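PDB 1RH1: colicin B from Escherichia coli, which forms channels that depolarise the cytoplasmic membrane of Escherichia coli and closely related bacteria, dissipating the energy of the cell. Local coordinates for residues 63-68 against 89-94; 143-148 against 280-285. All coordinates share one frame; numbering follows the deposited sequence.

Contact 1: residues 63-68 against 89-94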
# COMPACT_ATOMS: atom_id res chain seq x y z
N VAL A 63 22.08 12.59 26.55
CA VAL A 63 23.07 12.13 25.58
C VAL A 63 22.45 11.11 24.64
O VAL A 63 21.88 10.10 25.03
CB VAL A 63 24.28 11.47 26.28
CG1 VAL A 63 25.30 10.96 25.30
CG2 VAL A 63 24.97 12.51 27.12
N LEU A 64 22.66 11.39 23.37
CA LEU A 64 22.18 10.53 22.32
C LEU A 64 23.23 9.58 21.73
O LEU A 64 23.91 9.92 20.75
CB LEU A 64 21.61 11.46 21.29
CG LEU A 64 20.12 11.45 21.02
CD1 LEU A 64 19.31 11.28 22.29
CD2 LEU A 64 19.83 12.74 20.28
N PHE A 65 23.36 8.39 22.39
CA PHE A 65 24.20 7.27 21.93
C PHE A 65 23.36 6.47 20.94
O PHE A 65 22.16 6.30 21.17
CB PHE A 65 24.56 6.28 22.99
CG PHE A 65 25.20 6.85 24.22
CD1 PHE A 65 24.46 6.94 25.39
CD2 PHE A 65 26.52 7.28 24.18
CE1 PHE A 65 25.05 7.46 26.54
CE2 PHE A 65 27.10 7.80 25.33
CZ PHE A 65 26.37 7.90 26.52
N PRO A 66 23.89 5.96 19.82
CA PRO A 66 23.08 5.28 18.82
C PRO A 66 22.56 3.94 19.32
O PRO A 66 23.23 3.17 20.01
CB PRO A 66 23.98 5.20 17.60
CG PRO A 66 25.39 5.31 18.11
CD PRO A 66 25.26 6.18 19.34
N GLY A 67 21.25 3.85 19.04
CA GLY A 67 20.45 2.70 19.40
C GLY A 67 19.81 2.80 20.76
O GLY A 67 18.84 2.09 21.01
N ILE A 68 20.30 3.65 21.67
CA ILE A 68 19.74 3.80 23.01
C ILE A 68 18.69 4.93 23.14
O ILE A 68 19.00 6.12 23.12
CB ILE A 68 20.94 4.00 24.02
CG1 ILE A 68 21.86 2.78 24.05
CG2 ILE A 68 20.42 4.14 25.44
CD1 ILE A 68 23.15 2.87 24.91
N SER A 89 22.96 16.00 23.61
CA SER A 89 24.32 15.75 23.16
C SER A 89 24.38 14.54 22.23
O SER A 89 23.80 13.50 22.51
CB SER A 89 25.24 15.50 24.36
OG SER A 89 26.63 15.46 24.00
N VAL A 90 25.07 14.62 21.08
CA VAL A 90 25.27 13.48 20.18
C VAL A 90 26.60 12.81 20.55
O VAL A 90 27.65 13.47 20.64
CB VAL A 90 25.27 14.01 18.73
CG1 VAL A 90 25.48 12.93 17.74
CG2 VAL A 90 23.90 14.49 18.37
N HIS A 91 26.59 11.50 20.85
CA HIS A 91 27.83 10.79 21.17
C HIS A 91 28.03 9.58 20.25
O HIS A 91 27.11 9.07 19.62
CB HIS A 91 27.81 10.32 22.61
CG HIS A 91 29.15 9.82 23.16
ND1 HIS A 91 29.77 8.67 22.88
CD2 HIS A 91 29.93 10.50 24.07
CE1 HIS A 91 30.89 8.65 23.57
NE2 HIS A 91 30.98 9.74 24.29
N SER A 92 29.31 9.18 20.12
CA SER A 92 29.77 8.07 19.31
C SER A 92 29.29 6.75 19.89
O SER A 92 28.80 6.78 21.03
CB SER A 92 31.28 8.10 19.30
OG SER A 92 31.75 7.72 18.01
N PRO A 93 29.35 5.58 19.25
CA PRO A 93 29.03 4.31 19.88
C PRO A 93 29.66 4.06 21.24
O PRO A 93 30.87 4.20 21.47
CB PRO A 93 29.43 3.30 18.84
CG PRO A 93 28.88 3.96 17.60
CD PRO A 93 29.35 5.41 17.80
N TRP A 94 28.71 3.84 22.16
CA TRP A 94 28.99 3.44 23.53
C TRP A 94 27.75 2.75 24.11
O TRP A 94 26.61 3.03 23.71
CB TRP A 94 29.35 4.67 24.36
CG TRP A 94 29.64 4.38 25.82
CD1 TRP A 94 30.89 4.06 26.24
CD2 TRP A 94 28.72 4.41 26.84
NE1 TRP A 94 30.79 3.87 27.53
CE2 TRP A 94 29.52 4.06 27.94
CE3 TRP A 94 27.36 4.66 27.01
CZ2 TRP A 94 28.97 3.96 29.21
CZ3 TRP A 94 26.81 4.56 28.28
CH2 TRP A 94 27.60 4.22 29.37
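Phe65 carries CG beside its backbone N, with chi1 at -54°, whereas His91 and Trp94 both turn CG anti to theirs; these torsions gather the three rings into an aromatic cluster. The phenyl and indole run alongside each other in the same direction. CE3 of Trp94 sits over the rim of one phenyl face, 3.4 Å from Phe65 CZ, and the two planes are 38° apart, too oblique for a stack. Val63 CG1 lies over the rim of the opposite phenyl face and also meets His91 CB at 3.7 Å, so that this single methyl fills the angle between the two. Against His91 the phenylalanine presents its edge: CE2 lies 3.6 Å from His91 CG in an offset edge-to-face pair. ND1, donating in the ring plane to Ser92 O at 2.8 Å, and NE2, bound to Thr234 O, together hold the imidazole's rotation, which keeps this face turned to Phe65; two carbonyl partners would favour a protonated ring. Backbone pairing is parallel, with Leu64 bonding Ser89 O through its N and receiving His91 N at its O (3.1 Å). Beyond the strand ends, Pro66 and Pro93 meet roughly perpendicular, CG to CG 3.8 Å. Pro66 and Gly67 occupy the corners of a type II turn, where the ring suits the first corner and glycine the positive phi of the second. Strand 87-90 lies between 62-64 and 225-228, Leu64 packs on Thr144 and Ile283 of strands 139-146 and 281-286, and Trp94 and Ile68 rest on the loop residue Ile242.

Contact 2: residues 143-148 against 280-285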
# COMPACT_ATOMS: atom_id res chain seq x y z
N VAL A 143 15.65 8.23 19.30
CA VAL A 143 16.58 7.15 19.01
C VAL A 143 17.47 7.62 17.90
O VAL A 143 17.05 8.29 16.96
CB VAL A 143 15.97 5.85 18.47
CG1 VAL A 143 16.74 4.70 19.09
CG2 VAL A 143 14.48 5.73 18.75
N THR A 144 18.72 7.22 17.97
CA THR A 144 19.71 7.67 17.03
C THR A 144 20.41 6.52 16.36
O THR A 144 20.50 5.42 16.90
CB THR A 144 20.58 8.61 17.90
OG1 THR A 144 20.06 9.86 17.49
CG2 THR A 144 22.09 8.58 17.78
N GLN A 145 20.84 6.77 15.12
CA GLN A 145 21.62 5.83 14.33
C GLN A 145 22.61 6.53 13.40
O GLN A 145 22.27 7.50 12.73
CB GLN A 145 20.77 4.98 13.43
CG GLN A 145 19.87 3.93 14.00
CD GLN A 145 20.58 2.66 14.38
OE1 GLN A 145 21.23 2.58 15.41
NE2 GLN A 145 20.45 1.62 13.56
N GLN A 146 23.85 6.03 13.31
CA GLN A 146 24.81 6.52 12.33
C GLN A 146 24.29 6.33 10.89
O GLN A 146 23.53 5.39 10.65
CB GLN A 146 26.10 5.76 12.51
CG GLN A 146 26.84 6.10 13.79
CD GLN A 146 27.89 5.06 14.15
OE1 GLN A 146 29.07 5.33 14.34
NE2 GLN A 146 27.43 3.81 14.27
N LEU A 147 24.69 7.18 9.90
CA LEU A 147 24.13 7.13 8.55
C LEU A 147 24.13 5.75 7.91
O LEU A 147 23.11 5.23 7.45
CB LEU A 147 24.87 8.04 7.59
CG LEU A 147 24.24 8.12 6.20
CD1 LEU A 147 23.03 9.01 6.26
CD2 LEU A 147 25.21 8.67 5.19
N GLU A 148 25.33 5.17 7.96
CA GLU A 148 25.57 3.87 7.40
C GLU A 148 24.75 2.78 8.04
O GLU A 148 24.44 1.86 7.30
CB GLU A 148 27.05 3.50 7.50
CG GLU A 148 27.82 3.76 8.79
CD GLU A 148 28.36 5.18 9.03
OE1 GLU A 148 28.92 5.41 10.12
OE2 GLU A 148 28.26 6.05 8.15
N PRO A 280 26.35 12.93 9.03
CA PRO A 280 24.91 12.77 9.13
C PRO A 280 24.41 11.75 10.12
O PRO A 280 24.88 10.62 10.22
CB PRO A 280 24.49 12.45 7.73
CG PRO A 280 25.75 12.11 7.02
CD PRO A 280 26.70 13.10 7.63
N LEU A 281 23.46 12.27 10.89
CA LEU A 281 22.80 11.49 11.91
C LEU A 281 21.34 11.23 11.57
O LEU A 281 20.63 12.10 11.06
CB LEU A 281 22.92 12.25 13.19
CG LEU A 281 22.55 11.52 14.45
CD1 LEU A 281 23.56 10.41 14.71
CD2 LEU A 281 22.49 12.53 15.60
N TYR A 282 20.93 9.97 11.78
CA TYR A 282 19.56 9.57 11.61
C TYR A 282 19.00 9.67 13.00
O TYR A 282 19.57 9.16 13.95
CB TYR A 282 19.42 8.13 11.14
CG TYR A 282 18.01 7.52 11.15
CD1 TYR A 282 17.60 6.74 12.23
CD2 TYR A 282 17.12 7.73 10.10
CE1 TYR A 282 16.33 6.17 12.27
CE2 TYR A 282 15.84 7.17 10.12
CZ TYR A 282 15.46 6.40 11.21
OH TYR A 282 14.19 5.88 11.27
N ILE A 283 17.84 10.30 13.10
CA ILE A 283 17.21 10.45 14.38
C ILE A 283 15.71 10.25 14.30
O ILE A 283 15.04 10.66 13.36
CB ILE A 283 17.69 11.84 14.87
CG1 ILE A 283 17.14 12.10 16.24
CG2 ILE A 283 17.28 12.93 13.91
CD1 ILE A 283 18.00 13.22 16.88
N SER A 284 15.23 9.49 15.28
CA SER A 284 13.82 9.14 15.37
C SER A 284 13.15 9.73 16.61
O SER A 284 13.63 9.52 17.72
CB SER A 284 13.65 7.65 15.42
OG SER A 284 12.27 7.38 15.29
N ALA A 285 12.01 10.41 16.44
CA ALA A 285 11.34 11.08 17.54
C ALA A 285 9.88 10.71 17.69
O ALA A 285 9.00 11.23 17.00
CB ALA A 285 11.44 12.58 17.34
O HOH W 1 26.85 9.07 11.38
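Val143 and Ser284 bond each other twice through their backbones, N to O at 2.9 Å from Val143 and at 2.8 Å from Ser284, and Gln145 and Tyr282 repeat the reciprocal pattern. These are the hydrogen-bonded pairs of an antiparallel sheet whose strand directions differ by 162°; Thr144 and Ile283 form the non-hydrogen-bonded pair between them. At the far end the pairing frays. Leu147 N approaches Pro280 O only weakly, at 3.5 Å, and a water bridges the same two atoms, accepting from Leu147 N and donating to Pro280 O at 2.8 Å. Having no N-H, Pro280 cannot return a bond to the opposite strand, and it stands just before strand 281-286 begins.

Side-chain packing lines both faces. Val143 CG2 meets Ser284 CB, and beside them the Tyr282 ring leans obliquely on the aliphatic start of Gln145, CD1 to CB 3.8 Å. On the face of Thr144 and Ile283, Leu281 brings CD1 across Thr144 CG2 (3.9 Å), while Ile283 CG1 lies near Thr144 OG1; Thr144 and Ile283, both beta-branched, suit an extended strand. Leu147 CD2 packs on Pro280 CG at 3.9 Å beside the bridging water.

Polar ends are satisfied from outside: Tyr282 OH binds Asp267 OD1 and Leu171 N, and Ser284 OG binds Leu171 O. Strand 281-286 is flanked by 139-146 and, through backbone bonds of Leu281 with Val270 and Ile283 with Val268, by 266-271; strand 169-176 of the separate antiparallel sheet and helix 147-150 pack over the tyrosine face.

How the contacts relate
The centres of the two contacts lie about 10 Å apart, and they come in series along the chain, contact 1 closing before contact 2 opens. Both belong to one mixed sheet, which curls round so that strands distant in its order meet. Gly67 N, in the turn of contact 1, is probably hydrogen-bonded to Thr144 O of contact 2 at 2.8 Å; Val90 CG2 packs on Leu281 CD2, and Pro93 CD touches Gln146 OE1. The turn links strand 62-64, at one margin of the sheet, to strand 70-73, which pairs with 139-146. All four segments belong to the N-terminal part of the toxin, apart from the C-terminal pore-forming domain.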